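Local coordinates for protein nucleoporin NUP82 (Chaetomium thermophilum, PDB 5CWW) that is a structural constituent of the nuclear pore complex, seen here as its N-terminal beta-propeller domain, and may also help dock nuclear transport factors, at residues Phe259-Arg262 with Asp263-Gly266. Sequence-based numbering, arbitrary orientation.
Sequences FPTR and DSGG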
ATOM      1  N   PHE B 259       3.696   1.942   5.484  1.00 43.11           N
ATOM      2  CA  PHE B 259       3.607   2.826   6.633  1.00 42.94           C
ATOM      3  C   PHE B 259       4.747   3.825   6.532  1.00 45.30           C
ATOM      4  O   PHE B 259       5.767   3.537   5.900  1.00 46.39           O
ATOM      5  CB  PHE B 259       3.698   2.055   7.950  1.00 42.65           C
ATOM      6  CG  PHE B 259       2.446   1.312   8.307  1.00 43.40           C
ATOM      7  CD1 PHE B 259       1.332   1.991   8.772  1.00 43.18           C
ATOM      8  CD2 PHE B 259       2.385  -0.064   8.193  1.00 43.82           C
ATOM      9  CE1 PHE B 259       0.174   1.311   9.104  1.00 43.84           C
ATOM     10  CE2 PHE B 259       1.229  -0.752   8.527  1.00 43.74           C
ATOM     11  CZ  PHE B 259       0.122  -0.060   8.982  1.00 44.72           C
ATOM     12  N   PRO B 260       4.586   5.006   7.144  1.00 49.06           N
ATOM     13  CA  PRO B 260       5.738   5.901   7.175  1.00 52.09           C
ATOM     14  C   PRO B 260       6.924   5.261   7.871  1.00 57.00           C
ATOM     15  O   PRO B 260       6.747   4.393   8.732  1.00 57.22           O
ATOM     16  CB  PRO B 260       5.221   7.108   7.962  1.00 51.52           C
ATOM     17  CG  PRO B 260       3.773   7.132   7.661  1.00 49.18           C
ATOM     18  CD  PRO B 260       3.363   5.679   7.606  1.00 47.72           C
ATOM     19  N   THR B 261       8.116   5.672   7.455  1.00 65.67           N
ATOM     20  CA  THR B 261       9.351   5.368   8.159  1.00 69.85           C
ATOM     21  C   THR B 261       9.134   5.651   9.638  1.00 77.97           C
ATOM     22  O   THR B 261       8.500   6.647   9.983  1.00 77.24           O
ATOM     23  CB  THR B 261      10.513   6.216   7.615  1.00 66.08           C
ATOM     24  OG1 THR B 261      10.171   7.604   7.720  1.00 66.18           O
ATOM     25  CG2 THR B 261      10.781   5.884   6.154  1.00 66.27           C
ATOM     26  N   ARG B 262       9.636   4.794  10.521  1.00 83.91           N
ATOM     27  CA  ARG B 262       9.344   4.977  11.938  1.00 89.01           C
ATOM     28  C   ARG B 262      10.159   6.143  12.484  1.00 88.18           C
ATOM     29  O   ARG B 262      10.768   6.894  11.722  1.00 91.26           O
ATOM     30  CB  ARG B 262       9.633   3.708  12.743  1.00 93.81           C
ATOM     31  CG  ARG B 262       8.695   3.525  13.940  1.00 96.92           C
ATOM     32  CD  ARG B 262       9.323   2.701  15.054  1.00 99.08           C
ATOM     33  NE  ARG B 262       8.442   2.601  16.215  1.00 99.43           N
ATOM     34  CZ  ARG B 262       8.723   1.910  17.318  1.00100.27           C
ATOM     35  NH1 ARG B 262       9.867   1.248  17.421  1.00101.86           N
ATOM     36  NH2 ARG B 262       7.855   1.880  18.321  1.00100.25           N
ATOM     37  N   ASP B 263      10.166   6.285  13.805  1.00 88.02           N
ATOM     38  CA  ASP B 263      10.642   7.503  14.450  1.00 85.63           C
ATOM     39  C   ASP B 263       9.828   8.702  13.955  1.00 77.99           C
ATOM     40  O   ASP B 263      10.274   9.844  14.048  1.00 82.12           O
ATOM     41  CB  ASP B 263      12.136   7.718  14.185  1.00 89.27           C
ATOM     42  CG  ASP B 263      12.957   6.466  14.427  1.00 93.01           C
ATOM     43  OD1 ASP B 263      12.495   5.583  15.180  1.00 94.02           O
ATOM     44  OD2 ASP B 263      14.066   6.362  13.860  1.00 95.51           O
ATOM     45  N   SER B 264       8.631   8.432  13.435  1.00 65.09           N
ATOM     46  CA  SER B 264       7.744   9.482  12.949  1.00 57.02           C
ATOM     47  C   SER B 264       6.790   9.898  14.053  1.00 55.54           C
ATOM     48  O   SER B 264       6.433   9.093  14.910  1.00 54.49           O
ATOM     49  CB  SER B 264       6.959   9.015  11.722  1.00 52.62           C
ATOM     50  OG  SER B 264       7.825   8.709  10.646  1.00 51.29           O
ATOM     51  N   GLY B 265       6.379  11.160  14.022  1.00 53.76           N
ATOM     52  CA  GLY B 265       5.500  11.705  15.039  1.00 54.07           C
ATOM     53  C   GLY B 265       4.086  11.867  14.530  1.00 52.54           C
ATOM     54  O   GLY B 265       3.763  11.464  13.410  1.00 48.81           O
ATOM     55  N   GLY B 266       3.241  12.463  15.363  1.00 56.06           N
ATOM     56  CA  GLY B 266       1.852  12.680  15.015  1.00 56.60           C
ATOM     57  C   GLY B 266       1.146  11.399  14.635  1.00 55.67           C
ATOM     58  O   GLY B 266       1.379  10.342  15.222  1.00 54.71           O
TER
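The carboxylate of Asp263 stands above one face of the peptide joining it to Arg262, because chi1 of -48° sets CG beside the backbone N; the 3.4 Å from Asp263 CG to Arg262 C follows from their being neighbours in sequence. The guanidinium of Arg262, on a chain extended from CG to NE, is carried away from the turn. Arg262 NE and Asp263 OD1 are 5.1 Å apart: no salt bridge forms, and any attraction is probably weak, since both side chains face solvent. The CB edge of Pro260's ring faces Ser264.

The chain bends sharply at Arg262-Asp263, and the CA atoms of Thr261 and Ser264 are 6.5 Å apart. Asp263 takes the left-handed backbone conformation, which aspartate tolerates better than most residues with a side chain. Small Ser264 turns its CB inward, 3.3 Å from Thr261 O; its hydroxyl is modelled implausibly close to that oxygen, so its position is doubtful. Gly266 combines positive phi with psi of -142°, readily adopted without a CB.

The bend belongs to the loop linking antiparallel strands 254-258 and 272-276 of one propeller blade. Thr261 and Gly265 make backbone hydrogen bonds to Val394 and Glu397, and Lys398 donates to Asp263 O. Thr261 suits a mixed setting: chi1 of 57° places OG1 between backbone N and carbonyl carbon, weakly hydrogen-bonded with Gly396 N, while its side chain touches Tyr393 and Ile395. Pro260, a rigid apolar ring, is buried against Trp273 and Val394, so the loop lies between strand 272-276 of its own sheet and strand 389-395 of the next.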